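Local atomic coordinates of benzoate transport porin BenP (Acinetobacter baumannii AB307-0294, PDB entry 5DL8), a protein that forms an outer-membrane beta-barrel of the OprD porin family that probably lets small solutes such as benzoate cross the membrane. Residues L30-D38 with D143-S151; P334-G345 with H357-A368. All coordinates share one frame; numbering follows the deposited sequence.

Contact 1 of 2, residues L30-D38 with D143-S151. With CA (calcium ion), chain G.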
loop_
_atom_site.group_PDB
_atom_site.type_symbol
_atom_site.label_atom_id
_atom_site.label_comp_id
_atom_site.label_asym_id
_atom_site.label_seq_id
_atom_site.Cartn_x
_atom_site.Cartn_y
_atom_site.Cartn_z
ATOM N N LEU A 30 3.339 18.944 -0.148
ATOM C CA LEU A 30 4.397 19.088 -1.104
ATOM C C LEU A 30 5.308 17.866 -0.996
ATOM O O LEU A 30 5.665 17.361 0.079
ATOM C CB LEU A 30 5.252 20.386 -0.905
ATOM C CG LEU A 30 4.529 21.734 -0.901
ATOM C CD1 LEU A 30 5.407 22.833 -0.343
ATOM C CD2 LEU A 30 4.078 22.139 -2.260
ATOM N N LYS A 31 5.678 17.418 -2.179
ATOM C CA LYS A 31 6.637 16.355 -2.354
ATOM C C LYS A 31 7.634 16.627 -3.545
ATOM O O LYS A 31 7.247 16.624 -4.752
ATOM C CB LYS A 31 5.865 15.057 -2.657
ATOM C CG LYS A 31 6.795 13.824 -2.492
ATOM C CD LYS A 31 6.106 12.473 -2.732
ATOM C CE LYS A 31 5.360 12.017 -1.463
ATOM N NZ LYS A 31 4.575 10.723 -1.778
ATOM N N ASN A 32 8.890 16.660 -3.208
ATOM C CA ASN A 32 9.998 16.690 -4.135
ATOM C C ASN A 32 10.529 15.283 -4.075
ATOM O O ASN A 32 11.083 14.885 -3.049
ATOM C CB ASN A 32 11.088 17.645 -3.651
ATOM C CG ASN A 32 12.237 17.907 -4.706
ATOM O OD1 ASN A 32 13.163 17.113 -4.920
ATOM N ND2 ASN A 32 12.192 19.083 -5.298
ATOM N N ALA A 33 10.445 14.569 -5.194
ATOM C CA ALA A 33 10.736 13.121 -5.226
ATOM C C ALA A 33 11.764 12.808 -6.274
ATOM O O ALA A 33 11.533 13.076 -7.459
ATOM C CB ALA A 33 9.439 12.307 -5.557
ATOM N N TYR A 34 12.862 12.185 -5.867
ATOM C CA TYR A 34 13.840 11.616 -6.780
ATOM C C TYR A 34 13.867 10.084 -6.625
ATOM O O TYR A 34 14.134 9.540 -5.512
ATOM C CB TYR A 34 15.203 12.205 -6.491
ATOM C CG TYR A 34 16.349 11.546 -7.187
ATOM C CD1 TYR A 34 16.607 11.773 -8.491
ATOM C CD2 TYR A 34 17.221 10.711 -6.463
ATOM C CE1 TYR A 34 17.681 11.111 -9.135
ATOM C CE2 TYR A 34 18.309 10.136 -7.035
ATOM C CZ TYR A 34 18.489 10.300 -8.382
ATOM O OH TYR A 34 19.501 9.644 -8.917
ATOM N N ILE A 35 13.565 9.387 -7.737
ATOM C CA ILE A 35 13.626 7.951 -7.726
ATOM C C ILE A 35 14.532 7.517 -8.851
ATOM O O ILE A 35 14.374 7.974 -9.998
ATOM C CB ILE A 35 12.208 7.376 -7.837
ATOM C CG1 ILE A 35 11.451 7.583 -6.496
ATOM C CG2 ILE A 35 12.258 5.884 -8.276
ATOM C CD1 ILE A 35 10.075 8.172 -6.710
ATOM N N ASN A 36 15.465 6.612 -8.533
ATOM C CA ASN A 36 16.421 6.156 -9.539
ATOM C C ASN A 36 16.660 4.679 -9.385
ATOM O O ASN A 36 17.225 4.238 -8.377
ATOM C CB ASN A 36 17.798 6.942 -9.487
ATOM C CG ASN A 36 18.577 6.850 -10.774
ATOM O OD1 ASN A 36 18.189 7.429 -11.808
ATOM N ND2 ASN A 36 19.639 6.110 -10.743
ATOM N N ARG A 37 16.215 3.894 -10.361
ATOM C CA ARG A 37 16.563 2.454 -10.384
ATOM C C ARG A 37 17.641 2.193 -11.406
ATOM O O ARG A 37 17.425 2.334 -12.583
ATOM C CB ARG A 37 15.313 1.571 -10.647
ATOM C CG ARG A 37 15.581 0.044 -10.680
ATOM C CD ARG A 37 14.297 -0.810 -10.662
ATOM N NE ARG A 37 13.560 -0.696 -9.449
ATOM C CZ ARG A 37 12.466 -1.419 -9.089
ATOM N NH1 ARG A 37 11.938 -2.344 -9.888
ATOM N NH2 ARG A 37 11.891 -1.196 -7.872
ATOM N N ASP A 38 18.755 1.675 -10.943
ATOM C CA ASP A 38 19.937 1.465 -11.770
ATOM C C ASP A 38 20.238 -0.026 -11.857
ATOM O O ASP A 38 20.731 -0.637 -10.879
ATOM C CB ASP A 38 21.149 2.200 -11.090
ATOM C CG ASP A 38 22.482 2.030 -11.847
ATOM O OD1 ASP A 38 22.656 1.031 -12.571
ATOM O OD2 ASP A 38 23.397 2.874 -11.682
ATOM N N ASP A 143 -1.232 3.518 -1.471
ATOM C CA ASP A 143 0.113 3.499 -2.027
ATOM C C ASP A 143 0.721 4.920 -2.145
ATOM O O ASP A 143 0.580 5.623 -3.190
ATOM C CB ASP A 143 0.162 2.803 -3.379
ATOM C CG ASP A 143 1.593 2.571 -3.836
ATOM O OD1 ASP A 143 2.589 2.955 -3.082
ATOM O OD2 ASP A 143 1.805 2.030 -4.934
ATOM N N ALA A 144 1.475 5.227 -1.112
ATOM C CA ALA A 144 2.288 6.491 -1.055
ATOM C C ALA A 144 3.787 6.289 -1.313
ATOM O O ALA A 144 4.582 7.094 -0.917
ATOM C CB ALA A 144 2.060 7.170 0.358
ATOM N N SER A 145 4.195 5.252 -1.995
ATOM C CA SER A 145 5.648 4.859 -2.095
ATOM C C SER A 145 6.459 5.744 -3.168
ATOM O O SER A 145 7.790 5.798 -3.235
ATOM C CB SER A 145 5.728 3.336 -2.462
ATOM O OG SER A 145 5.192 3.099 -3.790
ATOM N N ARG A 146 5.701 6.460 -3.991
ATOM C CA ARG A 146 6.380 7.118 -5.127
ATOM C C ARG A 146 6.076 8.641 -5.144
ATOM O O ARG A 146 6.515 9.321 -4.218
ATOM C CB ARG A 146 6.010 6.389 -6.427
ATOM C CG ARG A 146 6.408 4.916 -6.547
ATOM C CD ARG A 146 7.851 4.716 -6.285
ATOM N NE ARG A 146 8.351 3.457 -6.842
ATOM C CZ ARG A 146 8.114 2.203 -6.367
ATOM N NH1 ARG A 146 7.319 1.948 -5.303
ATOM N NH2 ARG A 146 8.641 1.183 -7.039
ATOM N N GLN A 147 5.274 9.122 -6.107
ATOM C CA GLN A 147 4.928 10.499 -6.164
ATOM C C GLN A 147 3.468 10.702 -5.802
ATOM O O GLN A 147 3.141 10.723 -4.585
ATOM C CB GLN A 147 5.347 11.104 -7.523
ATOM C CG GLN A 147 5.062 12.566 -7.744
ATOM C CD GLN A 147 5.421 13.459 -6.568
ATOM O OE1 GLN A 147 4.675 13.523 -5.588
ATOM N NE2 GLN A 147 6.521 14.215 -6.684
ATOM N N LEU A 148 2.562 10.796 -6.759
ATOM C CA LEU A 148 1.093 10.919 -6.371
ATOM C C LEU A 148 0.540 9.540 -5.812
ATOM O O LEU A 148 1.221 8.489 -5.955
ATOM C CB LEU A 148 0.273 11.535 -7.488
ATOM C CG LEU A 148 0.815 12.875 -8.068
ATOM C CD1 LEU A 148 -0.180 13.486 -9.056
ATOM C CD2 LEU A 148 1.076 13.821 -6.875
ATOM N N LEU A 149 -0.610 9.583 -5.149
ATOM C CA LEU A 149 -1.180 8.453 -4.352
ATOM C C LEU A 149 -2.381 7.786 -5.083
ATOM O O LEU A 149 -3.256 8.419 -5.744
ATOM C CB LEU A 149 -1.724 8.995 -3.074
ATOM C CG LEU A 149 -0.848 9.258 -1.844
ATOM C CD1 LEU A 149 0.522 9.735 -2.145
ATOM C CD2 LEU A 149 -1.511 10.150 -0.803
ATOM N N THR A 150 -2.378 6.474 -5.034
ATOM C CA THR A 150 -3.477 5.622 -5.552
ATOM C C THR A 150 -4.760 5.904 -4.760
ATOM O O THR A 150 -4.739 6.077 -3.544
ATOM C CB THR A 150 -3.041 4.142 -5.453
ATOM O OG1 THR A 150 -1.775 4.055 -6.100
ATOM C CG2 THR A 150 -4.039 3.076 -6.097
ATOM N N SER A 151 -5.860 6.055 -5.460
ATOM C CA SER A 151 -7.191 5.990 -4.877
ATOM C C SER A 151 -8.101 5.157 -5.782
ATOM O O SER A 151 -7.636 4.662 -6.852
ATOM C CB SER A 151 -7.693 7.407 -4.688
ATOM O OG SER A 151 -7.951 8.058 -5.934
HETATM CA CA CA G . 22.768 0.962 -15.051
HETATM O O HOH W 1 6.655 9.111 -1.139
HETATM O O HOH W 2 24.695 1.977 -14.231
HETATM O O HOH W 3 24.695 -0.247 -15.511
HETATM O O HOH W 4 21.975 -0.475 -16.778
HETATM O O HOH W 5 23.523 1.887 -17.273
#
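Lys31 and Gln147 lie alongside each other with their ends pointing opposite ways, each reaching the other's backbone, where the 143-151 loop meets the inward side of strand 25-39. Lys31 NZ donates to Gln147 O at 3.2 Å, in the carbonyl plane and on a lone pair, and keeps a weak second bond to Arg146 O at 3.4 Å. In return Gln147 NE2 gives a nearly straight bond (166°) to Lys31 O at 3.2 Å; the donor stands above the carbonyl plane, although the acceptor lies in the plane of the Gln147 amide. A turn at chi2 (45°) folds the glutamine back over the lysine, leaving OE1 beside Lys31 CD and NE2 against the methyl of Ala33. Ser51 OG, on the neighbouring strand 47-65, also bonds Gln147 NE2. One water joins the lysine ammonium to Ala144 O and Arg146 O, lying 2.7 Å from Lys31 NZ.

Farther along the strand, Ile35 CD1 meets Arg146 CD at 4.1 Å, the two side chains crossing at about a right angle. The guanidinium groups of Arg37 and Arg146 come near each other with planes 47° apart; Arg37 is paired with Glu396, while Arg146 NH1 bonds Ser145 OG. Ser145 OG and Ser145 N both donate to Asp143 OD1, and the bond from N makes an Asx turn. Asp38 OD1 binds calcium at 2.5 Å, in a site shared with Phe39 and Asp46. The lysine charge, gripped by loop carbonyls and water, probably helps hold this inward-folded segment against the barrel wall.

Contact 2 of 2, residues P334-G345 with H357-A368; sequences PGLNAMVKYVYG and HETESNVILNYA. With C8E ((hydroxyethyloxy)tri(ethyloxy)octane), chain C.
Asn337 and Asn366 face each other in an antiparallel beta hairpin of the porin barrel wall, formed by strands 336-349 and 355-368; the axes of 336-345 and 357-368 approach to 4.7 Å, at 174° between their directions. Paired N-H...O bonds link residues 337, 339, 341, 343 and 345 to 366, 364, 362, 360 and 358, and Ala368 N to Gly335 O adds one more at the turn from loop to strand. The asparagines add a side-chain bond, Asn366 ND2 to Asn337 OD1 at 3.1 Å, with the acceptor in the Asn366 amide plane; Asn337 reaches it with CG set between its backbone N and carbonyl carbon (chi1 64°). Gln380 holds the Asn366 oxygen. On this same face, Lys341 CE lies 4.0 Å from Ile364 CD1, and the buried Glu358 and Glu360 turn to Lys315 and Tyr386, and to Thr311, respectively.

The other face, with Val340, Tyr342 and Leu365 exposed, is the more open to the protein surface. It is tight at Ala338, whose CB is only 3.4 Å from Leu365 CD2. The packing is looser where Val340 CG2 stands 4.4 Å from Val363 CG2. Toward residue 344, Thr359 CG2 meets the edge of the Tyr344 ring in its plane. At the opposite end the Tyr367 ring takes Leu336 CB at its edge, and a detergent molecule packs near its hydroxyl. A water donates to Pro334 O and lies 2.6 Å from Tyr367 OH.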
loop_
_atom_site.group_PDB
_atom_site.type_symbol
_atom_site.label_atom_id
_atom_site.label_comp_id
_atom_site.label_asym_id
_atom_site.label_seq_id
_atom_site.Cartn_x
_atom_site.Cartn_y
_atom_site.Cartn_z
ATOM N N PRO A 334 16.571 14.352 17.960
ATOM C CA PRO A 334 15.105 14.164 17.772
ATOM C C PRO A 334 14.691 14.265 16.329
ATOM O O PRO A 334 15.350 14.923 15.555
ATOM C CB PRO A 334 14.463 15.261 18.631
ATOM C CG PRO A 334 15.503 15.552 19.670
ATOM C CD PRO A 334 16.840 15.425 18.951
ATOM N N GLY A 335 13.652 13.515 15.991
ATOM C CA GLY A 335 13.158 13.413 14.656
ATOM C C GLY A 335 13.955 12.526 13.736
ATOM O O GLY A 335 13.517 12.357 12.659
ATOM N N LEU A 336 15.097 11.969 14.120
ATOM C CA LEU A 336 15.794 10.971 13.297
ATOM C C LEU A 336 15.535 9.453 13.680
ATOM O O LEU A 336 15.744 8.999 14.859
ATOM C CB LEU A 336 17.280 11.245 13.436
ATOM C CG LEU A 336 18.236 10.338 12.658
ATOM C CD1 LEU A 336 18.100 10.545 11.162
ATOM C CD2 LEU A 336 19.708 10.525 13.074
ATOM N N ASN A 337 15.162 8.673 12.681
ATOM C CA ASN A 337 15.099 7.220 12.748
ATOM C C ASN A 337 15.525 6.493 11.432
ATOM O O ASN A 337 15.535 7.074 10.307
ATOM C CB ASN A 337 13.716 6.711 13.211
ATOM C CG ASN A 337 12.624 7.064 12.251
ATOM O OD1 ASN A 337 12.538 6.509 11.190
ATOM N ND2 ASN A 337 11.806 7.998 12.611
ATOM N N ALA A 338 16.012 5.294 11.644
ATOM C CA ALA A 338 16.599 4.475 10.639
ATOM C C ALA A 338 16.073 3.037 10.830
ATOM O O ALA A 338 15.831 2.557 11.968
ATOM C CB ALA A 338 18.095 4.448 10.698
ATOM N N MET A 339 15.944 2.387 9.698
ATOM C CA MET A 339 15.520 0.985 9.593
ATOM C C MET A 339 16.234 0.247 8.458
ATOM O O MET A 339 16.334 0.735 7.316
ATOM C CB MET A 339 13.997 0.878 9.494
ATOM C CG MET A 339 13.592 -0.589 9.468
ATOM S SD MET A 339 11.864 -0.955 9.725
ATOM C CE MET A 339 11.911 -0.631 11.535
ATOM N N VAL A 340 16.782 -0.900 8.779
ATOM C CA VAL A 340 17.406 -1.797 7.813
ATOM C C VAL A 340 16.597 -3.167 7.764
ATOM O O VAL A 340 16.264 -3.787 8.833
ATOM C CB VAL A 340 18.811 -2.085 8.327
ATOM C CG1 VAL A 340 19.516 -3.079 7.453
ATOM C CG2 VAL A 340 19.601 -0.759 8.341
ATOM N N LYS A 341 16.320 -3.662 6.602
ATOM C CA LYS A 341 15.608 -4.972 6.383
ATOM C C LYS A 341 16.407 -5.766 5.334
ATOM O O LYS A 341 16.967 -5.129 4.464
ATOM C CB LYS A 341 14.270 -4.734 5.780
ATOM C CG LYS A 341 13.494 -3.726 6.538
ATOM C CD LYS A 341 12.093 -3.574 5.916
ATOM C CE LYS A 341 11.223 -2.578 6.677
ATOM N NZ LYS A 341 10.042 -2.342 5.782
ATOM N N TYR A 342 16.512 -7.083 5.485
ATOM C CA TYR A 342 17.201 -8.002 4.586
ATOM C C TYR A 342 16.282 -9.254 4.372
ATOM O O TYR A 342 15.809 -9.760 5.343
ATOM C CB TYR A 342 18.517 -8.502 5.190
ATOM C CG TYR A 342 19.453 -9.275 4.221
ATOM C CD1 TYR A 342 20.358 -8.536 3.421
ATOM C CD2 TYR A 342 19.505 -10.719 4.124
ATOM C CE1 TYR A 342 21.247 -9.150 2.541
ATOM C CE2 TYR A 342 20.449 -11.361 3.243
ATOM C CZ TYR A 342 21.306 -10.547 2.452
ATOM O OH TYR A 342 22.302 -10.954 1.529
ATOM N N VAL A 343 16.041 -9.680 3.143
ATOM C CA VAL A 343 15.276 -10.845 2.784
ATOM C C VAL A 343 16.064 -11.713 1.828
ATOM O O VAL A 343 16.651 -11.220 0.873
ATOM C CB VAL A 343 13.957 -10.435 2.114
ATOM C CG1 VAL A 343 12.959 -11.570 1.894
ATOM C CG2 VAL A 343 13.252 -9.457 2.969
ATOM N N TYR A 344 16.051 -13.031 2.073
ATOM C CA TYR A 344 16.532 -14.027 1.162
ATOM C C TYR A 344 15.349 -14.930 0.792
ATOM O O TYR A 344 14.562 -15.290 1.653
ATOM C CB TYR A 344 17.643 -14.822 1.830
ATOM C CG TYR A 344 18.133 -16.053 1.087
ATOM C CD1 TYR A 344 19.116 -15.937 0.142
ATOM C CD2 TYR A 344 17.655 -17.334 1.377
ATOM C CE1 TYR A 344 19.607 -17.045 -0.547
ATOM C CE2 TYR A 344 18.175 -18.470 0.709
ATOM C CZ TYR A 344 19.126 -18.285 -0.283
ATOM O OH TYR A 344 19.697 -19.308 -0.988
ATOM N N GLY A 345 15.232 -15.247 -0.500
ATOM C CA GLY A 345 14.197 -16.091 -1.050
ATOM C C GLY A 345 14.854 -17.175 -1.948
ATOM O O GLY A 345 15.884 -16.914 -2.647
ATOM N N HIS A 357 17.535 -18.045 -6.620
ATOM C CA HIS A 357 17.501 -17.448 -5.327
ATOM C C HIS A 357 17.730 -15.980 -5.428
ATOM O O HIS A 357 18.391 -15.494 -6.392
ATOM C CB HIS A 357 18.484 -18.202 -4.363
ATOM C CG HIS A 357 19.953 -18.137 -4.712
ATOM N ND1 HIS A 357 20.759 -17.048 -4.429
ATOM C CD2 HIS A 357 20.785 -19.063 -5.240
ATOM C CE1 HIS A 357 22.004 -17.279 -4.816
ATOM N NE2 HIS A 357 22.048 -18.506 -5.286
ATOM N N GLU A 358 17.237 -15.217 -4.438
ATOM C CA GLU A 358 17.380 -13.744 -4.556
ATOM C C GLU A 358 17.423 -13.081 -3.187
ATOM O O GLU A 358 16.971 -13.672 -2.202
ATOM C CB GLU A 358 16.225 -13.171 -5.405
ATOM C CG GLU A 358 14.902 -13.418 -4.710
ATOM C CD GLU A 358 13.643 -13.131 -5.522
ATOM O OE1 GLU A 358 12.497 -13.343 -4.937
ATOM O OE2 GLU A 358 13.789 -12.672 -6.712
ATOM N N THR A 359 17.978 -11.894 -3.123
ATOM C CA THR A 359 18.083 -11.137 -1.896
ATOM C C THR A 359 17.648 -9.731 -2.114
ATOM O O THR A 359 17.874 -9.166 -3.197
ATOM C CB THR A 359 19.535 -11.128 -1.247
ATOM O OG1 THR A 359 20.490 -10.537 -2.142
ATOM C CG2 THR A 359 19.995 -12.482 -0.877
ATOM N N GLU A 360 17.065 -9.110 -1.103
ATOM C CA GLU A 360 16.738 -7.658 -1.175
ATOM C C GLU A 360 17.049 -7.007 0.171
ATOM O O GLU A 360 16.590 -7.486 1.203
ATOM C CB GLU A 360 15.278 -7.425 -1.474
ATOM C CG GLU A 360 14.945 -5.917 -1.747
ATOM C CD GLU A 360 13.458 -5.597 -1.948
ATOM O OE1 GLU A 360 12.826 -6.174 -2.883
ATOM O OE2 GLU A 360 12.936 -4.759 -1.169
ATOM N N SER A 361 17.859 -5.963 0.157
ATOM C CA SER A 361 18.133 -5.139 1.334
ATOM C C SER A 361 17.456 -3.770 1.139
ATOM O O SER A 361 17.279 -3.317 0.024
ATOM C CB SER A 361 19.663 -5.087 1.633
ATOM O OG SER A 361 20.334 -4.503 0.549
ATOM N N ASN A 362 17.007 -3.192 2.210
ATOM C CA ASN A 362 16.422 -1.879 2.281
ATOM C C ASN A 362 17.072 -1.096 3.449
ATOM O O ASN A 362 17.128 -1.628 4.590
ATOM C CB ASN A 362 14.919 -1.969 2.704
ATOM C CG ASN A 362 14.011 -2.703 1.722
ATOM O OD1 ASN A 362 14.393 -3.056 0.621
ATOM N ND2 ASN A 362 12.755 -2.825 2.103
ATOM N N VAL A 363 17.381 0.176 3.209
ATOM C CA VAL A 363 17.781 1.126 4.255
ATOM C C VAL A 363 16.796 2.334 4.168
ATOM O O VAL A 363 16.526 2.790 3.082
ATOM C CB VAL A 363 19.274 1.597 4.057
ATOM C CG1 VAL A 363 19.672 2.651 5.107
ATOM C CG2 VAL A 363 20.255 0.433 4.163
ATOM N N ILE A 364 16.182 2.754 5.289
ATOM C CA ILE A 364 15.131 3.788 5.363
ATOM C C ILE A 364 15.578 4.736 6.477
ATOM O O ILE A 364 15.742 4.306 7.689
ATOM C CB ILE A 364 13.816 3.133 5.717
ATOM C CG1 ILE A 364 13.485 2.004 4.703
ATOM C CG2 ILE A 364 12.660 4.135 5.832
ATOM C CD1 ILE A 364 12.630 0.936 5.329
ATOM N N LEU A 365 15.844 5.987 6.070
ATOM C CA LEU A 365 16.278 7.048 6.947
ATOM C C LEU A 365 15.140 8.124 6.949
ATOM O O LEU A 365 14.670 8.471 5.879
ATOM C CB LEU A 365 17.642 7.644 6.438
ATOM C CG LEU A 365 18.847 6.632 6.387
ATOM C CD1 LEU A 365 20.198 7.327 6.153
ATOM C CD2 LEU A 365 18.990 5.786 7.662
ATOM N N ASN A 366 14.644 8.544 8.144
ATOM C CA ASN A 366 13.639 9.579 8.282
ATOM C C ASN A 366 14.181 10.680 9.176
ATOM O O ASN A 366 14.766 10.342 10.181
ATOM C CB ASN A 366 12.329 9.082 8.844
ATOM C CG ASN A 366 11.631 8.203 7.865
ATOM O OD1 ASN A 366 11.221 8.618 6.727
ATOM N ND2 ASN A 366 11.559 6.933 8.232
ATOM N N TYR A 367 14.058 11.943 8.768
ATOM C CA TYR A 367 14.462 13.073 9.592
ATOM C C TYR A 367 13.301 14.071 9.565
ATOM O O TYR A 367 13.013 14.612 8.504
ATOM C CB TYR A 367 15.762 13.744 9.146
ATOM C CG TYR A 367 16.166 14.809 10.160
ATOM C CD1 TYR A 367 16.486 14.477 11.527
ATOM C CD2 TYR A 367 16.086 16.096 9.875
ATOM C CE1 TYR A 367 16.823 15.444 12.460
ATOM C CE2 TYR A 367 16.421 17.025 10.801
ATOM C CZ TYR A 367 16.794 16.704 12.097
ATOM O OH TYR A 367 17.113 17.759 12.985
ATOM N N ALA A 368 12.597 14.277 10.675
ATOM C CA ALA A 368 11.543 15.290 10.725
ATOM C C ALA A 368 12.270 16.590 11.327
ATOM O O ALA A 368 12.825 16.560 12.424
ATOM C CB ALA A 368 10.355 14.770 11.612
HETATM O O12 C8E C . 20.285 18.332 7.265
HETATM C C13 C8E C . 19.599 19.426 7.837
HETATM C C14 C8E C . 19.735 19.430 9.367
HETATM O O15 C8E C . 19.521 20.775 9.875
HETATM C C16 C8E C . 18.750 20.971 11.071
HETATM C C17 C8E C . 19.566 20.501 12.271
HETATM O O18 C8E C . 18.906 20.910 13.492
HETATM C C19 C8E C . 19.390 20.108 14.599
HETATM C C20 C8E C . 19.190 20.838 15.923
HETATM O O21 C8E C . 17.821 21.265 16.031
HETATM O O HOH W 6 17.215 16.989 15.484
#

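Both segments of contact 1 precede those of contact 2 in the sequence, and their centres are about 17 Å apart, with nearest atoms about 7 Å apart. Both belong to the same curled antiparallel strand system: strand 25-39 of contact 1 pairs with strand 394-406, which pairs with 377-388, which in turn pairs with 355-368 of contact 2. Two strands thus separate them, across the seam where the chain's first and last strands close the barrel. Contact 2 is a neighbour-to-neighbour wall pairing, whereas contact 1 brings a segment more than a hundred residues on in sequence against that wall, consistent with a constricted porin channel.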